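PDB 6OZU: eukaryotic translation initiation factor 4 gamma 5 from Trypanosoma cruzi, which probably acts as a scaffold in translation initiation, its helical MIF4G domain offering a platform on which other initiation factors such as the eIF4A helicase can dock. Local coordinates for residues 104-107 with 108-111; 125-128 with 129-133; 172-175 with 176-179. All blocks are in the same frame, centred on the assembly; numbering follows the deposited sequence.

Contact 1 of 3, residues 104-107 with 108-111; sequences EAQA and QLER
The guanidinium of Arg111 meets the carboxylate of Glu104 edge-on: Arg111 NH2 points at Glu104 OE2 across 2.8 Å, and the oxygen lies almost in the guanidinium plane. Over one face of the same group sit Ala107 O and Gln108 CA, both offset toward the rim, so the flat cation rests on the backbone of its own helix while its edge serves the anion. The two planes are turned 25° apart, and the Arg111 NH2-H...Glu104 OE2 angle is nearly straight at 169°. Glu104 and Arg111 are seven residues apart, two helical turns, and their side chains cross at about a right angle. Arg111 bends at chi3 (-53°), which folds its end back toward the preceding turns and closes that span, and NH1 comes to 3.6 Å from Ala107 CB. Both partners are exposed, so the ion pair is a surface one.

A second pair, Gln106 and Glu110, lies on the side facing helix 118-144. The amide and the carboxylate lie side by side, pointing the same way and nearly coplanar, with Gln106 NE2 3.4 Å from Glu110 OE2. The other carboxylate oxygen, Glu110 OE1, is taken by a salt bridge to Arg125 of that helix, which probably helps to fix the carboxylate's rotation, so that it stays nearly coplanar with the amide. On that side too, Ala105, Gln106 and Leu109 rest against Phe128.

Beneath these side chains the backbone keeps its usual rungs, with Leu109 N bonded to Ala105 O at 3.0 Å and Glu110 N to Gln106 O at 3.2 Å. The whole is a helix with a solvent-facing i to i+7 ion pair and a mixed polar and apolar side packed on the next helix of the all-helical MIF4G domain.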
ATOM      1  N   GLU A 104      -5.678  13.692   0.244  1.00 49.02           N
ATOM      2  CA  GLU A 104      -6.513  14.798   0.712  1.00 50.83           C
ATOM      3  C   GLU A 104      -6.388  15.076   2.219  1.00 53.68           C
ATOM      4  O   GLU A 104      -6.494  16.237   2.615  1.00 53.98           O
ATOM      5  CB  GLU A 104      -7.987  14.591   0.298  1.00 54.04           C
ATOM      6  CG  GLU A 104      -8.860  15.840   0.367  1.00 71.30           C
ATOM      7  CD  GLU A 104      -8.354  17.116  -0.285  1.00102.99           C
ATOM      8  OE1 GLU A 104      -7.833  17.056  -1.423  1.00107.38           O
ATOM      9  OE2 GLU A 104      -8.499  18.188   0.344  1.00 96.53           O
ATOM     10  N   ALA A 105      -6.144  14.032   3.047  1.00 47.94           N
ATOM     11  CA  ALA A 105      -5.960  14.161   4.490  1.00 47.32           C
ATOM     12  C   ALA A 105      -4.662  14.935   4.772  1.00 52.17           C
ATOM     13  O   ALA A 105      -4.643  15.794   5.653  1.00 51.92           O
ATOM     14  CB  ALA A 105      -5.911  12.782   5.127  1.00 47.32           C
ATOM     15  N   GLN A 106      -3.600  14.656   3.981  1.00 48.67           N
ATOM     16  CA  GLN A 106      -2.293  15.311   4.006  1.00 47.10           C
ATOM     17  C   GLN A 106      -2.461  16.798   3.627  1.00 53.74           C
ATOM     18  O   GLN A 106      -1.948  17.670   4.341  1.00 55.04           O
ATOM     19  CB  GLN A 106      -1.334  14.602   3.022  1.00 46.82           C
ATOM     20  CG  GLN A 106       0.099  15.111   3.031  1.00 53.83           C
ATOM     21  CD  GLN A 106       0.814  14.796   4.331  1.00 82.94           C
ATOM     22  OE1 GLN A 106       0.879  13.634   4.782  1.00 76.51           O
ATOM     23  NE2 GLN A 106       1.370  15.830   4.965  1.00 77.35           N
ATOM     24  N   ALA A 107      -3.181  17.068   2.513  1.00 50.29           N
ATOM     25  CA  ALA A 107      -3.490  18.409   1.982  1.00 51.53           C
ATOM     26  C   ALA A 107      -4.291  19.238   2.984  1.00 59.34           C
ATOM     27  O   ALA A 107      -3.998  20.421   3.160  1.00 59.65           O
ATOM     28  CB  ALA A 107      -4.259  18.288   0.682  1.00 52.88           C
ATOM     29  N   GLN A 108      -5.290  18.607   3.646  1.00 57.81           N
ATOM     30  CA  GLN A 108      -6.132  19.212   4.665  1.00 59.97           C
ATOM     31  C   GLN A 108      -5.279  19.634   5.862  1.00 66.59           C
ATOM     32  O   GLN A 108      -5.341  20.801   6.243  1.00 68.70           O
ATOM     33  CB  GLN A 108      -7.234  18.238   5.092  1.00 61.87           C
ATOM     34  CG  GLN A 108      -8.636  18.816   5.027  1.00 78.44           C
ATOM     35  CD  GLN A 108      -9.726  17.763   5.044  1.00 99.58           C
ATOM     36  OE1 GLN A 108      -9.470  16.545   5.091  1.00 97.62           O
ATOM     37  NE2 GLN A 108     -10.978  18.213   4.997  1.00 83.46           N
ATOM     38  N   LEU A 109      -4.440  18.716   6.406  1.00 62.59           N
ATOM     39  CA  LEU A 109      -3.537  18.982   7.535  1.00 62.20           C
ATOM     40  C   LEU A 109      -2.704  20.231   7.311  1.00 67.02           C
ATOM     41  O   LEU A 109      -2.702  21.119   8.164  1.00 68.23           O
ATOM     42  CB  LEU A 109      -2.610  17.774   7.822  1.00 60.52           C
ATOM     43  CG  LEU A 109      -1.611  17.939   8.988  1.00 63.60           C
ATOM     44  CD1 LEU A 109      -2.227  17.523  10.318  1.00 63.80           C
ATOM     45  CD2 LEU A 109      -0.348  17.175   8.718  1.00 64.63           C
ATOM     46  N   GLU A 110      -2.020  20.304   6.163  1.00 62.79           N
ATOM     47  CA  GLU A 110      -1.155  21.425   5.816  1.00 62.86           C
ATOM     48  C   GLU A 110      -1.925  22.771   5.730  1.00 69.49           C
ATOM     49  O   GLU A 110      -1.398  23.784   6.191  1.00 70.33           O
ATOM     50  CB  GLU A 110      -0.324  21.107   4.559  1.00 63.49           C
ATOM     51  CG  GLU A 110       0.664  19.948   4.747  1.00 69.53           C
ATOM     52  CD  GLU A 110       1.582  19.922   5.970  1.00 92.68           C
ATOM     53  OE1 GLU A 110       1.989  21.007   6.448  1.00 84.17           O
ATOM     54  OE2 GLU A 110       1.908  18.807   6.444  1.00 86.32           O
ATOM     55  N   ARG A 111      -3.188  22.759   5.260  1.00 67.15           N
ATOM     56  CA  ARG A 111      -4.043  23.948   5.202  1.00 69.60           C
ATOM     57  C   ARG A 111      -4.504  24.343   6.616  1.00 77.36           C
ATOM     58  O   ARG A 111      -4.538  25.529   6.941  1.00 80.69           O
ATOM     59  CB  ARG A 111      -5.270  23.692   4.313  1.00 68.04           C
ATOM     60  CG  ARG A 111      -4.981  23.729   2.820  1.00 72.17           C
ATOM     61  CD  ARG A 111      -6.236  23.665   1.946  1.00 71.94           C
ATOM     62  NE  ARG A 111      -7.148  22.543   2.216  1.00 68.27           N
ATOM     63  CZ  ARG A 111      -7.195  21.411   1.517  1.00 78.94           C
ATOM     64  NH1 ARG A 111      -6.330  21.193   0.527  1.00 61.14           N
ATOM     65  NH2 ARG A 111      -8.070  20.463   1.834  1.00 57.69           N
TER

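Contact 2 of 3, residues 125-128 with 129-133. With SO4 (sulfate ion), chain I.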
ATOM      1  N   ARG A 125       1.472  17.446  13.177  1.00 48.94           N
ATOM      2  CA  ARG A 125       2.199  16.688  12.145  1.00 48.51           C
ATOM      3  C   ARG A 125       2.570  15.269  12.645  1.00 49.77           C
ATOM      4  O   ARG A 125       2.464  14.308  11.878  1.00 47.89           O
ATOM      5  CB  ARG A 125       3.461  17.449  11.732  1.00 49.25           C
ATOM      6  CG  ARG A 125       3.242  18.416  10.592  1.00 60.73           C
ATOM      7  CD  ARG A 125       4.455  19.314  10.422  1.00 74.91           C
ATOM      8  NE  ARG A 125       4.380  20.121   9.204  1.00 94.96           N
ATOM      9  CZ  ARG A 125       4.675  21.415   9.146  1.00118.96           C
ATOM     10  NH1 ARG A 125       5.091  22.059  10.233  1.00107.74           N
ATOM     11  NH2 ARG A 125       4.568  22.075   8.001  1.00113.34           N
ATOM     12  N   LEU A 126       2.986  15.147  13.934  1.00 45.38           N
ATOM     13  CA  LEU A 126       3.319  13.869  14.580  1.00 44.25           C
ATOM     14  C   LEU A 126       2.073  13.007  14.778  1.00 49.10           C
ATOM     15  O   LEU A 126       2.119  11.798  14.525  1.00 50.29           O
ATOM     16  CB  LEU A 126       4.066  14.098  15.906  1.00 44.31           C
ATOM     17  CG  LEU A 126       4.373  12.859  16.786  1.00 49.76           C
ATOM     18  CD1 LEU A 126       5.392  11.925  16.144  1.00 49.52           C
ATOM     19  CD2 LEU A 126       4.886  13.276  18.117  1.00 51.26           C
ATOM     20  N   ILE A 127       0.950  13.633  15.210  1.00 44.48           N
ATOM     21  CA  ILE A 127      -0.333  12.960  15.417  1.00 44.07           C
ATOM     22  C   ILE A 127      -0.817  12.380  14.085  1.00 47.25           C
ATOM     23  O   ILE A 127      -1.302  11.245  14.043  1.00 48.66           O
ATOM     24  CB  ILE A 127      -1.377  13.938  16.053  1.00 47.74           C
ATOM     25  CG1 ILE A 127      -0.951  14.355  17.485  1.00 48.39           C
ATOM     26  CG2 ILE A 127      -2.803  13.341  16.053  1.00 44.81           C
ATOM     27  CD1 ILE A 127      -1.662  15.634  18.018  1.00 53.60           C
ATOM     28  N   PHE A 128      -0.666  13.158  13.004  1.00 41.74           N
ATOM     29  CA  PHE A 128      -1.073  12.752  11.672  1.00 41.79           C
ATOM     30  C   PHE A 128      -0.236  11.613  11.131  1.00 47.31           C
ATOM     31  O   PHE A 128      -0.794  10.662  10.597  1.00 49.58           O
ATOM     32  CB  PHE A 128      -1.110  13.947  10.708  1.00 43.77           C
ATOM     33  CG  PHE A 128      -1.677  13.598   9.349  1.00 45.78           C
ATOM     34  CD1 PHE A 128      -3.040  13.401   9.175  1.00 48.87           C
ATOM     35  CD2 PHE A 128      -0.838  13.430   8.250  1.00 47.75           C
ATOM     36  CE1 PHE A 128      -3.552  13.034   7.931  1.00 50.15           C
ATOM     37  CE2 PHE A 128      -1.351  13.079   7.005  1.00 49.94           C
ATOM     38  CZ  PHE A 128      -2.700  12.888   6.852  1.00 50.02           C
ATOM     39  N   ALA A 129       1.094  11.697  11.281  1.00 43.47           N
ATOM     40  CA  ALA A 129       2.065  10.698  10.825  1.00 41.45           C
ATOM     41  C   ALA A 129       1.708   9.278  11.310  1.00 43.99           C
ATOM     42  O   ALA A 129       1.837   8.321  10.535  1.00 43.48           O
ATOM     43  CB  ALA A 129       3.445  11.090  11.293  1.00 41.51           C
ATOM     44  N   GLY A 130       1.232   9.176  12.560  1.00 39.35           N
ATOM     45  CA  GLY A 130       0.832   7.925  13.202  1.00 39.19           C
ATOM     46  C   GLY A 130      -0.353   7.255  12.537  1.00 45.83           C
ATOM     47  O   GLY A 130      -0.504   6.023  12.581  1.00 45.59           O
ATOM     48  N   LYS A 131      -1.204   8.084  11.902  1.00 44.47           N
ATOM     49  CA  LYS A 131      -2.374   7.655  11.148  1.00 45.40           C
ATOM     50  C   LYS A 131      -1.983   7.406   9.692  1.00 47.73           C
ATOM     51  O   LYS A 131      -2.381   6.391   9.124  1.00 49.28           O
ATOM     52  CB  LYS A 131      -3.513   8.696  11.264  1.00 50.26           C
ATOM     53  CG  LYS A 131      -4.124   8.777  12.690  1.00 67.45           C
ATOM     54  CD  LYS A 131      -5.174   9.899  12.866  1.00 76.43           C
ATOM     55  CE  LYS A 131      -4.894  10.821  14.044  1.00 78.93           C
ATOM     56  NZ  LYS A 131      -5.482  10.328  15.333  1.00 82.15           N
ATOM     57  N   GLN A 132      -1.155   8.292   9.115  1.00 41.92           N
ATOM     58  CA  GLN A 132      -0.682   8.181   7.746  1.00 41.03           C
ATOM     59  C   GLN A 132       0.206   6.956   7.495  1.00 48.60           C
ATOM     60  O   GLN A 132       0.125   6.400   6.400  1.00 50.32           O
ATOM     61  CB  GLN A 132       0.003   9.476   7.284  1.00 41.56           C
ATOM     62  CG  GLN A 132       0.109   9.640   5.749  1.00 50.97           C
ATOM     63  CD  GLN A 132      -1.225   9.850   5.037  1.00 57.52           C
ATOM     64  OE1 GLN A 132      -2.148   9.030   5.110  1.00 55.35           O
ATOM     65  NE2 GLN A 132      -1.350  10.942   4.303  1.00 43.87           N
ATOM     66  N   LYS A 133       1.031   6.516   8.485  1.00 45.53           N
ATOM     67  CA  LYS A 133       1.902   5.339   8.327  1.00 44.98           C
ATOM     68  C   LYS A 133       1.118   4.053   8.003  1.00 50.12           C
ATOM     69  O   LYS A 133       1.592   3.259   7.193  1.00 50.09           O
ATOM     70  CB  LYS A 133       2.866   5.135   9.514  1.00 47.65           C
ATOM     71  CG  LYS A 133       2.216   4.864  10.860  1.00 59.82           C
ATOM     72  CD  LYS A 133       3.047   3.954  11.745  1.00 60.17           C
ATOM     73  CE  LYS A 133       2.172   3.414  12.857  1.00 78.53           C
ATOM     74  NZ  LYS A 133       3.000   2.817  13.927  1.00 99.86           N
TER
HETATM   75  S   SO4 I 407       1.453   0.477  15.688  1.00159.21           S
HETATM   76  O1  SO4 I 407       1.463   0.361  14.232  1.00158.46           O
HETATM   77  O2  SO4 I 407       0.272  -0.191  16.229  1.00160.34           O
HETATM   78  O3  SO4 I 407       1.432   1.897  16.056  1.00158.65           O
HETATM   79  O4  SO4 I 407       2.642  -0.160  16.257  1.00159.40           O
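An alpha-helical turn in the middle of helix 118-144 brings Phe128 and Gln132 together in the i to i+4 relation, ring beside amide. The two side chains run alongside each other in the same direction, and the amide plane stands at 71° to the ring. Gln132 NE2 comes to 3.4 Å from Phe128 CE2, while Gln132 CD is 3.8 Å from both Phe128 CE2 and CZ. The i to i+4 spacing puts both residues on one side of the helix, facing helix 82-112, and first torsions that set CG anti to the backbone nitrogen (chi1 -174° in Phe128, -160° in Gln132) let their chains run alongside. There Gln132 NE2 gives its hydrogen bond to Ala102 O, a tie that probably fixes the turn of the amide beside the ring.

Phe128 O is gripped twice. Gln132 N donates from nearly straight ahead at 2.8 Å, the regular helical bond, whereas Lys131 N, at 2.9 Å, approaches from well above the carbonyl plane with a more bent N-H...O angle. Around the helix, Ile127 and Lys131 lie side by side, the aliphatic part of the lysine leaning on the isoleucine: Lys131 CE is 3.8 Å from Ile127 CG2. The bend at chi3 brings CE to the isoleucine branch; the one at chi4 turns NZ.

Lys133 leaves in another direction, its ammonium NZ binding a sulfate ion at 2.8 Å to O3 and more weakly to O1; the ion probably comes from the crystallisation liquor. One side of the turn thus carries aromatic and amide groups against the neighbouring helix 82-112, while lysines occupy its exposed parts, a division that belongs to the stacked antiparallel helices of a HEAT-like MIF4G fold.

Contact 3 of 3, residues 172-175 with 176-179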
ATOM      1  N   ALA A 172       9.090  16.646   3.059  1.00 50.27           N
ATOM      2  CA  ALA A 172       8.960  17.035   4.452  1.00 48.19           C
ATOM      3  C   ALA A 172       9.484  15.886   5.301  1.00 51.06           C
ATOM      4  O   ALA A 172       9.593  14.759   4.802  1.00 51.10           O
ATOM      5  CB  ALA A 172       7.502  17.309   4.768  1.00 48.30           C
ATOM      6  N   ASP A 173       9.804  16.159   6.577  1.00 46.22           N
ATOM      7  CA  ASP A 173      10.388  15.183   7.490  1.00 45.35           C
ATOM      8  C   ASP A 173       9.578  13.895   7.688  1.00 48.37           C
ATOM      9  O   ASP A 173      10.149  12.808   7.500  1.00 46.74           O
ATOM     10  CB  ASP A 173      10.714  15.845   8.838  1.00 48.06           C
ATOM     11  CG  ASP A 173      11.771  16.943   8.739  1.00 59.64           C
ATOM     12  OD1 ASP A 173      12.836  16.696   8.109  1.00 58.51           O
ATOM     13  OD2 ASP A 173      11.529  18.051   9.278  1.00 66.52           O
ATOM     14  N   TYR A 174       8.269  13.994   8.051  1.00 47.09           N
ATOM     15  CA  TYR A 174       7.456  12.780   8.264  1.00 46.58           C
ATOM     16  C   TYR A 174       7.215  12.017   6.963  1.00 48.85           C
ATOM     17  O   TYR A 174       7.153  10.789   6.982  1.00 47.07           O
ATOM     18  CB  TYR A 174       6.154  13.055   9.038  1.00 47.77           C
ATOM     19  CG  TYR A 174       6.389  13.503  10.471  1.00 49.19           C
ATOM     20  CD1 TYR A 174       6.659  12.578  11.482  1.00 51.14           C
ATOM     21  CD2 TYR A 174       6.371  14.853  10.812  1.00 49.77           C
ATOM     22  CE1 TYR A 174       6.896  12.990  12.797  1.00 51.24           C
ATOM     23  CE2 TYR A 174       6.597  15.276  12.123  1.00 49.95           C
ATOM     24  CZ  TYR A 174       6.856  14.341  13.112  1.00 56.83           C
ATOM     25  OH  TYR A 174       7.083  14.779  14.394  1.00 59.01           O
ATOM     26  N   GLU A 175       7.210  12.733   5.832  1.00 46.73           N
ATOM     27  CA  GLU A 175       7.075  12.156   4.495  1.00 47.14           C
ATOM     28  C   GLU A 175       8.274  11.313   4.119  1.00 50.57           C
ATOM     29  O   GLU A 175       8.079  10.223   3.581  1.00 50.58           O
ATOM     30  CB  GLU A 175       6.832  13.258   3.467  1.00 50.15           C
ATOM     31  CG  GLU A 175       5.363  13.572   3.275  1.00 67.02           C
ATOM     32  CD  GLU A 175       4.617  13.992   4.520  1.00 97.22           C
ATOM     33  OE1 GLU A 175       3.701  13.245   4.932  1.00 92.96           O
ATOM     34  OE2 GLU A 175       4.969  15.045   5.103  1.00102.03           O
ATOM     35  N   LEU A 176       9.505  11.781   4.449  1.00 46.65           N
ATOM     36  CA  LEU A 176      10.725  11.039   4.218  1.00 47.21           C
ATOM     37  C   LEU A 176      10.707   9.719   4.985  1.00 47.56           C
ATOM     38  O   LEU A 176      11.173   8.718   4.437  1.00 45.89           O
ATOM     39  CB  LEU A 176      11.943  11.856   4.670  1.00 49.12           C
ATOM     40  CG  LEU A 176      12.587  12.737   3.622  1.00 55.91           C
ATOM     41  CD1 LEU A 176      13.391  13.848   4.277  1.00 57.55           C
ATOM     42  CD2 LEU A 176      13.467  11.931   2.722  1.00 57.41           C
ATOM     43  N   ILE A 177      10.182   9.712   6.254  1.00 42.90           N
ATOM     44  CA  ILE A 177      10.083   8.513   7.103  1.00 41.63           C
ATOM     45  C   ILE A 177       9.109   7.496   6.489  1.00 43.95           C
ATOM     46  O   ILE A 177       9.467   6.329   6.382  1.00 43.22           O
ATOM     47  CB  ILE A 177       9.798   8.826   8.593  1.00 45.08           C
ATOM     48  CG1 ILE A 177      10.743   9.932   9.114  1.00 46.05           C
ATOM     49  CG2 ILE A 177       9.931   7.550   9.448  1.00 45.96           C
ATOM     50  CD1 ILE A 177      10.293  10.655  10.353  1.00 52.23           C
ATOM     51  N   HIS A 178       7.923   7.940   6.010  1.00 41.84           N
ATOM     52  CA  HIS A 178       6.959   7.052   5.313  1.00 41.85           C
ATOM     53  C   HIS A 178       7.607   6.375   4.098  1.00 48.80           C
ATOM     54  O   HIS A 178       7.441   5.165   3.912  1.00 51.11           O
ATOM     55  CB  HIS A 178       5.658   7.776   4.911  1.00 41.31           C
ATOM     56  CG  HIS A 178       4.884   8.372   6.061  1.00 43.41           C
ATOM     57  ND1 HIS A 178       4.758   7.718   7.277  1.00 44.80           N
ATOM     58  CD2 HIS A 178       4.228   9.553   6.136  1.00 43.74           C
ATOM     59  CE1 HIS A 178       4.017   8.515   8.031  1.00 43.78           C
ATOM     60  NE2 HIS A 178       3.693   9.635   7.392  1.00 43.54           N
ATOM     61  N   PHE A 179       8.427   7.138   3.346  1.00 43.38           N
ATOM     62  CA  PHE A 179       9.174   6.650   2.197  1.00 42.56           C
ATOM     63  C   PHE A 179      10.240   5.633   2.555  1.00 46.64           C
ATOM     64  O   PHE A 179      10.411   4.701   1.776  1.00 46.67           O
ATOM     65  CB  PHE A 179       9.789   7.812   1.402  1.00 44.60           C
ATOM     66  CG  PHE A 179      10.565   7.378   0.182  1.00 45.86           C
ATOM     67  CD1 PHE A 179       9.906   6.950  -0.965  1.00 49.09           C
ATOM     68  CD2 PHE A 179      11.950   7.352   0.196  1.00 47.15           C
ATOM     69  CE1 PHE A 179      10.623   6.523  -2.090  1.00 50.23           C
ATOM     70  CE2 PHE A 179      12.667   6.931  -0.931  1.00 50.28           C
ATOM     71  CZ  PHE A 179      12.000   6.529  -2.067  1.00 48.42           C
TER
HETATM   72  O   HOH W   1       2.474  12.081   7.591  1.00 40.17           O
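Glu175 and His178 extend side by side near the start of helix 173-186, pointing the same way, with the carboxylate and imidazole planes 60° apart. Glu175 OE1 and His178 NE2 do not touch; the nearest approach is Glu175 OE1 to the ring edge at His178 CD2, 3.9 Å. A water closes the gap: it donates to Glu175 OE1 at 3.2 Å and lies 2.7 Å from His178 NE2, in the plane of the ring at its edge.

One face of the imidazole is turned to the backbone, Tyr174 O standing 3.3 Å above it and offset toward the rim. That carbonyl also receives the helical bond from His178 N. With CG anti to its own carbonyl carbon (chi1 -60°), the histidine lays its ring back over the preceding turn, and Gln132 of helix 118-144 meets it from outside the helix.

Farther round, Ile177 CD1 comes to 4.3 Å from Tyr174 CD1, an oblique and loose apolar touch, while the tyrosine itself packs on Arg125, Leu126 and Ala129. Ala172 holds the N-cap position, its carbonyl taking Leu176 N at 3.0 Å.

The chemistry is that of a water-mediated acid-imidazole pair: if Glu175 is ionised, its proximity would tend to favour a protonated His178, but the direction of the water-NE2 bond is not decided, so the charge remains open.

How the contacts relate
All three contacts are short helical stretches of about two turns on the same side of the chain's centre, each partly buried. Contact 2, on helix 118-144, touches helix 82-112 of contact 1 through Phe128 and Gln132, and helix 173-186 of contact 3 through Ala129 and Leu126; contacts 1 and 3 also approach directly, at Gln106 and Glu175. Contact 1 places its direct ion pair on the solvent side; contact 3 uses a water between acid and imidazole at a buried place, and contact 2 relies on ring-to-amide packing inside and lysines outside. Contacts 1 and 2 meet by both charge and packing, whereas contacts 2 and 3 meet mainly through tyrosine and histidine rings.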